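Local coordinates for protein GH26A (Muricauda sp. MAR_2010_75, PDB 6Q75) that probably hydrolyses internal glycosidic bonds of beta-mannan-type polysaccharides, as a family 26 glycoside hydrolase built on a (beta/alpha)8 barrel, at residues Ser52-Asn56 with Phe79-Gly83; Pro57-Tyr61 with Val74-Asp78; Phe60-Ala64 with Ser300-Glu304; His100-Ile104 with Lys324-Gln328; Gln280-Pro284 with Arg311-Val315. All blocks are in the same frame, centred on the assembly; numbering follows the deposited sequence.

How the interactions relate
From the N terminus, the loop after strand 46-51 meets the loop after strand 74-78 in interaction 1, and nested within the loop this closes is interaction 2, where the start of helix 59-68 settles on strand 74-78. Interaction 3 uses that helix again, bringing it to the segment after strand 293-299, so that it crosses interaction 1 along the chain. Interaction 4 begins only once interactions 1 and 2 are closed, crosses interaction 3 and joins the start of strand 104-108 to the C-terminal tail; interaction 5, nested inside it, also crosses interaction 3 and ties the loop after strand 273-278 to helix 309-316. Y61 packs against K324, linking interactions 2 and 3 to interaction 4.

Interaction 1: Ser52-Asn56 with Phe79-Gly83; sequences SYNEN and FYWNG
N54 and Y80 make the inner link between two loops of the (beta/alpha)8 barrel, those that follow the adjacent parallel strands 46-51 and 74-78 at the C-terminal ends of the strands, the end where active sites of this fold lie. The buried part is compact. N54 ND2 donates to Y80 O at 2.9 Å, with the acceptor close to the amide plane, and its other partner is D78 O, so both of its bonds go to backbone carbonyls of the chain around Y80. CG of N54 stands between its backbone N and carbonyl carbon (chi1 69°), which swings the amide across to the second loop. Y80 is itself held at its hydroxyl by F120 O, and the CB of N82 rests over the centre of its ring, 3.4 Å above the plane. Toward solvent the contact thins to single bonds and water. The exposed E55 bends back at chi2 to bring OE2 within 3.0 Å of N82 ND2, a nearly straight bond of 168° on the syn side of OE2 but tilted out of the carboxylate plane. Two waters bridge the loops through N82 OD1: one also donates to N54 OD1, the other to E55 OE1. An alanine in place of N82 would leave the Y80 ring its CB, but is likely to deprive E55 OE2 of its amide donor and both waters of an acceptor, letting the E55 carboxylate swing. At N82 OD1 the waters sit 2.8 Å and 2.9 Å away, the first also lying 2.7 Å from N54 OD1.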
# COMPACT_ATOMS: atom_id res chain seq x y z
N SER A 52 -8.71 2.53 6.80
CA SER A 52 -9.08 3.09 8.10
C SER A 52 -7.83 3.27 8.94
O SER A 52 -6.87 2.51 8.81
CB SER A 52 -10.09 2.17 8.85
OG SER A 52 -11.27 1.91 8.10
N TYR A 53 -7.82 4.29 9.80
CA TYR A 53 -6.72 4.42 10.74
C TYR A 53 -6.71 3.26 11.72
O TYR A 53 -7.76 2.72 12.10
CB TYR A 53 -6.85 5.73 11.52
CG TYR A 53 -7.02 6.95 10.65
CD1 TYR A 53 -5.97 7.39 9.84
CD2 TYR A 53 -8.21 7.68 10.65
CE1 TYR A 53 -6.12 8.52 9.04
CE2 TYR A 53 -8.35 8.81 9.88
CZ TYR A 53 -7.30 9.23 9.07
OH TYR A 53 -7.44 10.35 8.27
N ASN A 54 -5.50 2.87 12.16
CA ASN A 54 -5.42 1.65 12.96
C ASN A 54 -6.02 1.80 14.36
O ASN A 54 -6.22 0.78 15.02
CB ASN A 54 -3.98 1.13 13.06
CG ASN A 54 -3.05 2.02 13.90
OD1 ASN A 54 -3.36 2.44 15.03
ND2 ASN A 54 -1.88 2.28 13.36
N GLU A 55 -6.29 3.03 14.82
CA GLU A 55 -6.97 3.19 16.11
C GLU A 55 -8.34 2.52 16.11
O GLU A 55 -8.79 2.00 17.14
CB GLU A 55 -7.13 4.68 16.43
CG GLU A 55 -5.83 5.35 16.88
CD GLU A 55 -5.10 6.07 15.76
OE1 GLU A 55 -5.20 5.62 14.59
OE2 GLU A 55 -4.42 7.09 16.05
N ASN A 56 -9.04 2.59 14.98
CA ASN A 56 -10.32 1.91 14.79
C ASN A 56 -10.28 1.32 13.39
O ASN A 56 -10.73 1.94 12.42
CB ASN A 56 -11.49 2.88 14.97
CG ASN A 56 -11.49 3.54 16.32
OD1 ASN A 56 -10.94 4.64 16.49
ND2 ASN A 56 -12.10 2.89 17.30
N PHE A 79 0.39 0.26 9.90
CA PHE A 79 1.12 -0.10 11.11
C PHE A 79 1.64 1.12 11.89
O PHE A 79 2.27 0.94 12.93
CB PHE A 79 2.28 -1.02 10.76
CG PHE A 79 1.90 -2.48 10.68
CD1 PHE A 79 1.76 -3.25 11.83
CD2 PHE A 79 1.71 -3.09 9.45
CE1 PHE A 79 1.41 -4.59 11.77
CE2 PHE A 79 1.38 -4.46 9.36
CZ PHE A 79 1.23 -5.21 10.53
N TYR A 80 1.36 2.32 11.40
CA TYR A 80 1.84 3.55 12.02
C TYR A 80 1.72 3.54 13.54
O TYR A 80 0.62 3.52 14.10
CB TYR A 80 1.06 4.74 11.45
CG TYR A 80 1.57 6.11 11.86
CD1 TYR A 80 2.84 6.30 12.40
CD2 TYR A 80 0.77 7.23 11.65
CE1 TYR A 80 3.28 7.59 12.76
CE2 TYR A 80 1.21 8.50 12.01
CZ TYR A 80 2.45 8.68 12.55
OH TYR A 80 2.86 9.96 12.90
N TRP A 81 2.86 3.55 14.23
CA TRP A 81 2.88 3.61 15.68
C TRP A 81 2.91 5.08 16.07
O TRP A 81 3.97 5.68 16.30
CB TRP A 81 4.07 2.84 16.22
CG TRP A 81 4.13 2.68 17.67
CD1 TRP A 81 3.51 3.43 18.63
CD2 TRP A 81 4.92 1.71 18.35
NE1 TRP A 81 3.86 2.97 19.89
CE2 TRP A 81 4.73 1.91 19.73
CE3 TRP A 81 5.76 0.68 17.93
CZ2 TRP A 81 5.36 1.12 20.70
CZ3 TRP A 81 6.40 -0.10 18.89
CH2 TRP A 81 6.18 0.12 20.26
N ASN A 82 1.73 5.70 16.09
CA ASN A 82 1.64 7.12 16.40
C ASN A 82 1.17 7.40 17.81
O ASN A 82 1.25 8.55 18.25
CB ASN A 82 0.70 7.82 15.41
CG ASN A 82 -0.72 7.29 15.49
OD1 ASN A 82 -0.95 6.08 15.40
ND2 ASN A 82 -1.67 8.18 15.63
N GLY A 83 0.66 6.40 18.52
CA GLY A 83 0.18 6.55 19.88
C GLY A 83 1.05 5.82 20.87
O GLY A 83 2.14 5.34 20.55
O HOH W 1 -2.24 4.13 16.88
O HOH W 2 -2.74 5.95 13.15

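Interaction 2: Pro57-Tyr61 with Val74-Asp78; sequences PSSFY and VWGTD
The indole of W75 turns its edge toward the face of the Y61 ring in an offset edge-to-face pair, the centroid of its five-membered ring 5.2 Å from that of the phenol and the planes 67° apart. Closest are W75 CD1 and Y61 CD2, at 3.6 Å. S58 OG and Y61 CD2 lie at the indole edge; separately, P57 CB packs 3.9 Å from W75 CZ2. The edge of the Y61 ring in turn has V74 O near its plane. Both aromatic side chains set out anti to their backbone nitrogens (chi1 -176° for Y61, 173° for W75) and meet at about a right angle. This is the inside of a beta-alpha-beta unit: helix 59-68 leads from strand 46-51 to the parallel strand 74-78, and W75 fills the gap between that helix and helix 88-100, where A95 and K98 touch it. W75 NE1 donates to S58 OG at 2.9 Å, through a bent bond that leaves the ring plane. S58 occupies the N-cap position of its helix, yet its hydroxyl makes no capping bond. A water lies between the backbones, 3.1 Å from P57 O and 2.9 Å from G76 O. The phenol end of Y61 is tied to P72 O, and T77 OG1 to S52 O, so the buried hydroxyls are bonded beyond the contact. S58 OG accepts from W75 NE1 and is also hydrogen-bonded to E94 OE2, probably as donor, so one hydroxyl serves both the indole N-H and a carboxylate of helix 88-100.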
# COMPACT_ATOMS: atom_id res chain seq x y z
N PRO A 57 -9.68 0.14 13.25
CA PRO A 57 -9.17 -0.31 11.94
C PRO A 57 -10.23 -0.73 10.94
O PRO A 57 -9.87 -1.06 9.81
CB PRO A 57 -8.26 -1.50 12.31
CG PRO A 57 -8.73 -1.94 13.66
CD PRO A 57 -9.24 -0.73 14.36
N SER A 58 -11.52 -0.70 11.30
CA SER A 58 -12.58 -0.94 10.34
C SER A 58 -13.60 0.20 10.30
O SER A 58 -14.62 0.09 9.61
CB SER A 58 -13.28 -2.27 10.65
OG SER A 58 -12.44 -3.36 10.32
N SER A 59 -13.33 1.32 10.98
CA SER A 59 -14.38 2.33 11.15
C SER A 59 -14.81 2.92 9.81
O SER A 59 -16.00 3.12 9.57
CB SER A 59 -13.92 3.44 12.10
OG SER A 59 -12.84 4.19 11.58
N PHE A 60 -13.86 3.20 8.92
CA PHE A 60 -14.24 3.77 7.63
C PHE A 60 -14.59 2.71 6.60
O PHE A 60 -15.39 2.99 5.69
CB PHE A 60 -13.15 4.71 7.12
CG PHE A 60 -13.00 5.91 8.01
CD1 PHE A 60 -13.98 6.90 8.00
CD2 PHE A 60 -11.94 6.02 8.90
CE1 PHE A 60 -13.89 8.00 8.84
CE2 PHE A 60 -11.84 7.12 9.75
CZ PHE A 60 -12.82 8.10 9.72
N TYR A 61 -14.07 1.49 6.76
CA TYR A 61 -14.59 0.34 6.02
C TYR A 61 -16.08 0.18 6.27
O TYR A 61 -16.88 0.05 5.32
CB TYR A 61 -13.84 -0.92 6.45
CG TYR A 61 -14.20 -2.17 5.69
CD1 TYR A 61 -15.25 -2.98 6.11
CD2 TYR A 61 -13.49 -2.56 4.55
CE1 TYR A 61 -15.59 -4.13 5.42
CE2 TYR A 61 -13.81 -3.73 3.86
CZ TYR A 61 -14.87 -4.50 4.29
OH TYR A 61 -15.21 -5.64 3.60
N VAL A 74 -11.61 -4.70 -0.64
CA VAL A 74 -10.28 -4.54 -0.07
C VAL A 74 -10.38 -3.73 1.21
O VAL A 74 -10.98 -2.65 1.24
CB VAL A 74 -9.31 -3.88 -1.08
CG1 VAL A 74 -7.99 -3.51 -0.41
CG2 VAL A 74 -9.07 -4.81 -2.28
N TRP A 75 -9.76 -4.27 2.27
CA TRP A 75 -9.71 -3.69 3.60
C TRP A 75 -8.28 -3.26 3.86
O TRP A 75 -7.36 -4.08 3.70
CB TRP A 75 -10.15 -4.73 4.64
CG TRP A 75 -10.00 -4.33 6.10
CD1 TRP A 75 -10.94 -3.71 6.87
CD2 TRP A 75 -8.86 -4.54 6.95
NE1 TRP A 75 -10.46 -3.51 8.14
CE2 TRP A 75 -9.19 -4.01 8.22
CE3 TRP A 75 -7.60 -5.14 6.77
CZ2 TRP A 75 -8.31 -4.05 9.31
CZ3 TRP A 75 -6.71 -5.17 7.87
CH2 TRP A 75 -7.08 -4.63 9.11
N GLY A 76 -8.07 -2.01 4.25
CA GLY A 76 -6.72 -1.51 4.50
C GLY A 76 -6.55 -0.80 5.83
O GLY A 76 -7.46 -0.11 6.30
N THR A 77 -5.40 -1.02 6.46
CA THR A 77 -5.00 -0.12 7.54
C THR A 77 -3.47 -0.04 7.51
O THR A 77 -2.85 -0.33 6.48
CB THR A 77 -5.61 -0.54 8.90
OG1 THR A 77 -5.39 0.52 9.87
CG2 THR A 77 -5.04 -1.87 9.43
N ASP A 78 -2.88 0.43 8.62
CA ASP A 78 -1.54 1.02 8.63
C ASP A 78 -0.87 0.68 9.96
O ASP A 78 -1.51 0.77 11.01
CB ASP A 78 -1.70 2.55 8.43
CG ASP A 78 -0.41 3.37 8.47
OD1 ASP A 78 0.74 2.86 8.58
OD2 ASP A 78 -0.57 4.60 8.32
O HOH W 3 -10.33 -0.46 6.84

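Interaction 3: Phe60-Ala64 with Ser300-Glu304; sequences FYNKA and SNWIE
K63 NZ is shared by N301 and E304. It donates to N301 OD1 at 2.8 Å, approaching somewhat tilted from the carbonyl plane, and forms a salt bridge with E304 OE1 at 2.9 Å whose hydrogen-bond geometry is weak. N301 ND2 closes the triangle by reaching E304 OE2 at 3.3 Å from above the carboxylate plane. The lysine arrives with its first two torsions extended and then bends at chi3 and chi4, which drops NZ between the two partners. On the way its CD passes 3.8 Å from I303 CG2. These groups join helix 59-68, which follows strand 46-51, to the turn and short helix beyond strand 293-299; the two strands pair in parallel, so the contact lies across the seam where the barrel's last strand meets its first. Nearer the barrel, F60 lays one ring face over the backbone between S300 and N301. S300 CB makes a CH-pi contact 4.0 Å from the ring centroid, 27° off the normal, and N301 CB approaches F60 CE1 to 3.4 Å. Replacing F60 with a serine would probably leave the S300-N301 peptide without its cover and open a gap beneath N301, whose side chain could then shift away from K63. Further in, A64 CB meets I303 CG1 at 4.2 Å, with Q50 of strand 46-51 touching both residues.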
# COMPACT_ATOMS: atom_id res chain seq x y z
N PHE A 60 -13.86 3.20 8.92
CA PHE A 60 -14.24 3.77 7.63
C PHE A 60 -14.59 2.71 6.60
O PHE A 60 -15.39 2.99 5.69
CB PHE A 60 -13.15 4.71 7.12
CG PHE A 60 -13.00 5.91 8.01
CD1 PHE A 60 -13.98 6.90 8.00
CD2 PHE A 60 -11.94 6.02 8.90
CE1 PHE A 60 -13.89 8.00 8.84
CE2 PHE A 60 -11.84 7.12 9.75
CZ PHE A 60 -12.82 8.10 9.72
N TYR A 61 -14.07 1.49 6.76
CA TYR A 61 -14.59 0.34 6.02
C TYR A 61 -16.08 0.18 6.27
O TYR A 61 -16.88 0.05 5.32
CB TYR A 61 -13.84 -0.92 6.45
CG TYR A 61 -14.20 -2.17 5.69
CD1 TYR A 61 -15.25 -2.98 6.11
CD2 TYR A 61 -13.49 -2.56 4.55
CE1 TYR A 61 -15.59 -4.13 5.42
CE2 TYR A 61 -13.81 -3.73 3.86
CZ TYR A 61 -14.87 -4.50 4.29
OH TYR A 61 -15.21 -5.64 3.60
N ASN A 62 -16.49 0.23 7.54
CA ASN A 62 -17.90 0.12 7.88
C ASN A 62 -18.69 1.31 7.36
O ASN A 62 -19.84 1.16 6.94
CB ASN A 62 -18.07 0.01 9.39
CG ASN A 62 -17.53 -1.30 9.93
OD1 ASN A 62 -17.41 -2.28 9.19
ND2 ASN A 62 -17.23 -1.33 11.23
N LYS A 63 -18.09 2.51 7.39
CA LYS A 63 -18.79 3.68 6.85
C LYS A 63 -19.01 3.55 5.34
O LYS A 63 -20.08 3.89 4.83
CB LYS A 63 -18.01 4.95 7.17
CG LYS A 63 -18.74 6.23 6.75
CD LYS A 63 -17.86 7.47 6.94
CE LYS A 63 -18.06 8.10 8.29
NZ LYS A 63 -18.03 9.61 8.23
N ALA A 64 -18.00 3.05 4.62
CA ALA A 64 -18.17 2.83 3.18
C ALA A 64 -19.32 1.87 2.91
O ALA A 64 -20.13 2.09 2.00
CB ALA A 64 -16.88 2.29 2.57
N SER A 300 -9.66 6.73 4.40
CA SER A 300 -10.48 7.05 5.57
C SER A 300 -11.69 7.93 5.29
O SER A 300 -12.56 7.53 4.51
CB SER A 300 -9.60 7.69 6.64
OG SER A 300 -8.62 6.70 7.03
N ASN A 301 -11.79 9.10 5.93
CA ASN A 301 -13.05 9.83 5.79
C ASN A 301 -13.16 10.61 4.49
O ASN A 301 -14.15 11.32 4.31
CB ASN A 301 -13.30 10.79 6.97
CG ASN A 301 -14.80 11.15 7.13
OD1 ASN A 301 -15.66 10.29 7.01
ND2 ASN A 301 -15.10 12.43 7.39
N TRP A 302 -12.20 10.48 3.57
CA TRP A 302 -12.42 11.03 2.24
C TRP A 302 -13.60 10.34 1.56
O TRP A 302 -14.18 10.90 0.62
CB TRP A 302 -11.15 10.91 1.39
CG TRP A 302 -10.16 12.05 1.52
CD1 TRP A 302 -9.77 12.90 0.53
CD2 TRP A 302 -9.45 12.46 2.71
NE1 TRP A 302 -8.86 13.81 1.01
CE2 TRP A 302 -8.65 13.57 2.35
CE3 TRP A 302 -9.42 12.02 4.03
CZ2 TRP A 302 -7.82 14.22 3.26
CZ3 TRP A 302 -8.60 12.67 4.94
CH2 TRP A 302 -7.81 13.76 4.55
N ILE A 303 -14.01 9.17 2.07
CA ILE A 303 -15.20 8.52 1.55
C ILE A 303 -16.42 9.42 1.70
O ILE A 303 -17.38 9.32 0.93
CB ILE A 303 -15.41 7.14 2.24
CG1 ILE A 303 -16.46 6.30 1.50
CG2 ILE A 303 -15.80 7.32 3.70
CD1 ILE A 303 -16.10 5.96 0.03
N GLU A 304 -16.40 10.34 2.67
CA GLU A 304 -17.46 11.31 2.91
C GLU A 304 -17.08 12.72 2.48
O GLU A 304 -17.90 13.42 1.87
CB GLU A 304 -17.82 11.29 4.41
CG GLU A 304 -18.52 12.52 4.97
CD GLU A 304 -18.85 12.34 6.46
OE1 GLU A 304 -19.67 11.45 6.78
OE2 GLU A 304 -18.29 13.09 7.30
O HOH W 4 -18.30 12.51 9.70

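Interaction 4: His100-Ile104 with Lys324-Gln328; sequences HEGAI and KDEIQ
G102 and K324 bring together two turns at the N-terminal ends of the barrel strands: a Schellman motif closing helix 88-100 ahead of strand 104-108, and a 3-10 turn spanning 324-326. G102 has the positive phi of that motif (104°); at these angles a CB would be jammed against the carbonyl O of E101, which by itself calls for glycine. Across the gap one water donates to both backbones, to G102 O at 2.8 Å and to K324 O at 2.9 Å. K324 has the largest share of the contact. Its chain runs alongside the turn, with CD 4.1 Å from A103 CB, then curls at chi3 and chi4 (69° and 76°) so that NZ bonds E101 O at 3.0 Å, tilted from the carbonyl plane. A positive group beside a carbonyl at a helix C-terminus probably suits the helix dipole. The E101 carboxylate takes K98 as its partner instead. Behind the lysine, Y61 of helix 59-68 packs on both K324 and A103. The apolar end is made by two isoleucines, I327 CD1 lying 4.1 Å from I104 CD1 and 3.5 Å from G102 O.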
# COMPACT_ATOMS: atom_id res chain seq x y z
N HIS A 100 -11.30 -13.54 7.31
CA HIS A 100 -12.30 -14.57 7.56
C HIS A 100 -13.68 -14.17 7.07
O HIS A 100 -14.54 -15.03 6.86
CB HIS A 100 -12.37 -14.89 9.05
CG HIS A 100 -11.21 -15.69 9.54
ND1 HIS A 100 -10.31 -16.30 8.68
CD2 HIS A 100 -10.82 -16.03 10.79
CE1 HIS A 100 -9.41 -16.95 9.38
NE2 HIS A 100 -9.68 -16.80 10.67
N GLU A 101 -13.93 -12.87 6.97
CA GLU A 101 -15.18 -12.38 6.39
C GLU A 101 -15.15 -12.35 4.87
O GLU A 101 -16.19 -12.07 4.26
CB GLU A 101 -15.49 -10.99 6.97
CG GLU A 101 -15.97 -11.11 8.41
CD GLU A 101 -15.68 -9.87 9.25
OE1 GLU A 101 -15.40 -8.81 8.66
OE2 GLU A 101 -15.70 -9.97 10.50
N GLY A 102 -14.01 -12.60 4.24
CA GLY A 102 -13.92 -12.63 2.79
C GLY A 102 -13.28 -11.42 2.14
O GLY A 102 -13.31 -11.33 0.91
N ALA A 103 -12.72 -10.50 2.93
CA ALA A 103 -12.07 -9.32 2.38
C ALA A 103 -10.63 -9.62 1.97
O ALA A 103 -10.00 -10.57 2.44
CB ALA A 103 -12.05 -8.18 3.42
N ILE A 104 -10.13 -8.81 1.06
CA ILE A 104 -8.72 -8.84 0.66
C ILE A 104 -7.99 -7.80 1.50
O ILE A 104 -8.47 -6.68 1.64
CB ILE A 104 -8.56 -8.58 -0.85
CG1 ILE A 104 -9.19 -9.74 -1.65
CG2 ILE A 104 -7.11 -8.41 -1.24
CD1 ILE A 104 -9.43 -9.39 -3.12
N LYS A 324 -17.09 -6.92 -1.82
CA LYS A 324 -16.68 -8.15 -1.12
C LYS A 324 -17.57 -9.32 -1.51
O LYS A 324 -17.06 -10.43 -1.75
CB LYS A 324 -16.69 -7.94 0.39
CG LYS A 324 -16.19 -9.17 1.19
CD LYS A 324 -16.06 -8.88 2.67
CE LYS A 324 -17.41 -8.71 3.34
NZ LYS A 324 -18.14 -9.95 3.57
N ASP A 325 -18.88 -9.09 -1.59
CA ASP A 325 -19.84 -10.14 -1.91
C ASP A 325 -19.64 -10.72 -3.31
O ASP A 325 -20.19 -11.78 -3.61
CB ASP A 325 -21.25 -9.55 -1.80
CG ASP A 325 -21.46 -8.31 -2.69
OD1 ASP A 325 -20.90 -7.22 -2.39
OD2 ASP A 325 -22.20 -8.41 -3.69
N GLU A 326 -18.85 -10.06 -4.15
CA GLU A 326 -18.66 -10.46 -5.54
C GLU A 326 -17.33 -11.13 -5.81
O GLU A 326 -17.07 -11.48 -6.97
CB GLU A 326 -18.77 -9.26 -6.48
CG GLU A 326 -20.01 -8.46 -6.38
CD GLU A 326 -19.97 -7.35 -7.39
OE1 GLU A 326 -20.33 -7.61 -8.56
OE2 GLU A 326 -19.56 -6.24 -7.03
N ILE A 327 -16.45 -11.26 -4.82
CA ILE A 327 -15.16 -11.88 -5.07
C ILE A 327 -15.38 -13.37 -5.30
O ILE A 327 -15.97 -14.06 -4.46
CB ILE A 327 -14.20 -11.66 -3.90
CG1 ILE A 327 -13.93 -10.18 -3.68
CG2 ILE A 327 -12.87 -12.42 -4.16
CD1 ILE A 327 -13.41 -9.87 -2.24
N GLN A 328 -14.91 -13.87 -6.43
CA GLN A 328 -15.03 -15.29 -6.74
C GLN A 328 -13.72 -15.76 -7.34
O GLN A 328 -13.37 -15.37 -8.46
CB GLN A 328 -16.20 -15.56 -7.68
O HOH W 5 -15.43 -12.46 -0.45

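Interaction 5: Gln280-Pro284 with Arg311-Val315; sequences QLPRP and RVKEV
R283 NH1 donates to E314 OE2 at 3.2 Å as one side of a salt-bridge network; the oxygen accepts through its syn lone pair and lies in the plane of the R283 guanidinium. R311 NE holds the other oxygen, E314 OE1, through a weak bond of 3.1 Å. The carboxylate thus probably offsets the charge of two arginines that lie flat on one another: their guanidinium groups are 10° from parallel with centres 3.9 Å apart, and R311 NH2 sits over the middle of R283. R311 reaches this stack by bending at chi2 and chi3. A water at the edge of R311 connects its NH1 to L281 O. Below the charges the contact is apolar. L281 CD1 lies 3.7 Å from V312 CA, and L281 CB is 3.8 Å from V315 CG2, which also presses to 3.3 Å on P282 O, a buried carbonyl without a polar partner. P284 crosses E314 obliquely, its CD 3.8 Å from E314 OE1. The loop from strand 273-278 into helix 284-289 is thereby fastened to helix 309-316, with L281 reaching F296 and V298 of strand 293-299, and V312 meeting I67 and S68 of helix 59-68.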
# COMPACT_ATOMS: atom_id res chain seq x y z
N GLN A 280 -11.15 11.62 -4.02
CA GLN A 280 -12.25 11.56 -4.98
C GLN A 280 -12.19 10.26 -5.77
O GLN A 280 -11.14 9.90 -6.31
CB GLN A 280 -12.16 12.74 -5.96
CG GLN A 280 -12.27 14.10 -5.32
CD GLN A 280 -12.28 15.20 -6.36
OE1 GLN A 280 -12.57 14.95 -7.54
NE2 GLN A 280 -11.97 16.43 -5.94
N LEU A 281 -13.31 9.55 -5.82
CA LEU A 281 -13.35 8.25 -6.50
C LEU A 281 -13.16 8.42 -8.01
O LEU A 281 -13.51 9.46 -8.56
CB LEU A 281 -14.67 7.56 -6.22
CG LEU A 281 -14.78 6.93 -4.83
CD1 LEU A 281 -16.23 6.66 -4.49
CD2 LEU A 281 -13.99 5.63 -4.84
N PRO A 282 -12.65 7.39 -8.69
CA PRO A 282 -12.63 7.42 -10.17
C PRO A 282 -14.03 7.19 -10.74
O PRO A 282 -14.67 6.18 -10.46
CB PRO A 282 -11.69 6.26 -10.53
CG PRO A 282 -11.75 5.32 -9.34
CD PRO A 282 -11.98 6.20 -8.12
N ARG A 283 -14.49 8.15 -11.55
CA ARG A 283 -15.78 7.99 -12.19
C ARG A 283 -15.72 6.89 -13.25
O ARG A 283 -14.66 6.62 -13.81
CB ARG A 283 -16.22 9.29 -12.85
CG ARG A 283 -16.10 10.52 -11.98
CD ARG A 283 -16.97 11.62 -12.53
NE ARG A 283 -18.34 11.14 -12.70
CZ ARG A 283 -19.34 11.87 -13.20
NH1 ARG A 283 -20.55 11.34 -13.31
NH2 ARG A 283 -19.12 13.12 -13.58
N PRO A 284 -16.87 6.31 -13.59
CA PRO A 284 -16.90 5.30 -14.67
C PRO A 284 -16.18 5.71 -15.94
O PRO A 284 -15.50 4.88 -16.53
CB PRO A 284 -18.41 5.11 -14.89
CG PRO A 284 -18.99 5.32 -13.51
CD PRO A 284 -18.18 6.44 -12.91
N ARG A 311 -22.02 9.76 -5.71
CA ARG A 311 -20.79 9.35 -6.39
C ARG A 311 -20.28 8.01 -5.85
O ARG A 311 -19.86 7.14 -6.62
CB ARG A 311 -19.73 10.45 -6.26
CG ARG A 311 -18.33 10.12 -6.82
CD ARG A 311 -18.31 9.89 -8.34
NE ARG A 311 -19.09 10.87 -9.09
CZ ARG A 311 -18.66 12.11 -9.37
NH1 ARG A 311 -17.46 12.50 -8.97
NH2 ARG A 311 -19.45 12.95 -10.05
N VAL A 312 -20.33 7.82 -4.53
CA VAL A 312 -19.93 6.54 -3.95
C VAL A 312 -20.78 5.42 -4.54
O VAL A 312 -20.28 4.37 -4.95
CB VAL A 312 -20.05 6.56 -2.42
CG1 VAL A 312 -19.78 5.16 -1.84
CG2 VAL A 312 -19.12 7.63 -1.80
N LYS A 313 -22.10 5.65 -4.60
CA LYS A 313 -23.00 4.64 -5.12
C LYS A 313 -22.81 4.42 -6.62
O LYS A 313 -22.93 3.28 -7.10
CB LYS A 313 -24.45 5.04 -4.80
CG LYS A 313 -24.75 5.07 -3.30
CD LYS A 313 -26.10 5.73 -2.97
CE LYS A 313 -27.19 5.29 -3.90
NZ LYS A 313 -28.44 6.10 -3.73
N GLU A 314 -22.53 5.48 -7.38
CA GLU A 314 -22.25 5.34 -8.81
C GLU A 314 -21.04 4.44 -9.05
O GLU A 314 -21.04 3.61 -9.97
CB GLU A 314 -22.03 6.71 -9.42
CG GLU A 314 -21.75 6.71 -10.91
CD GLU A 314 -21.28 8.07 -11.42
OE1 GLU A 314 -20.39 8.68 -10.80
OE2 GLU A 314 -21.81 8.54 -12.44
N VAL A 315 -19.98 4.64 -8.27
CA VAL A 315 -18.74 3.89 -8.47
C VAL A 315 -18.88 2.48 -7.93
O VAL A 315 -18.53 1.50 -8.60
CB VAL A 315 -17.57 4.65 -7.81
CG1 VAL A 315 -16.30 3.80 -7.81
CG2 VAL A 315 -17.32 5.99 -8.51
O HOH W 6 -15.19 11.59 -8.11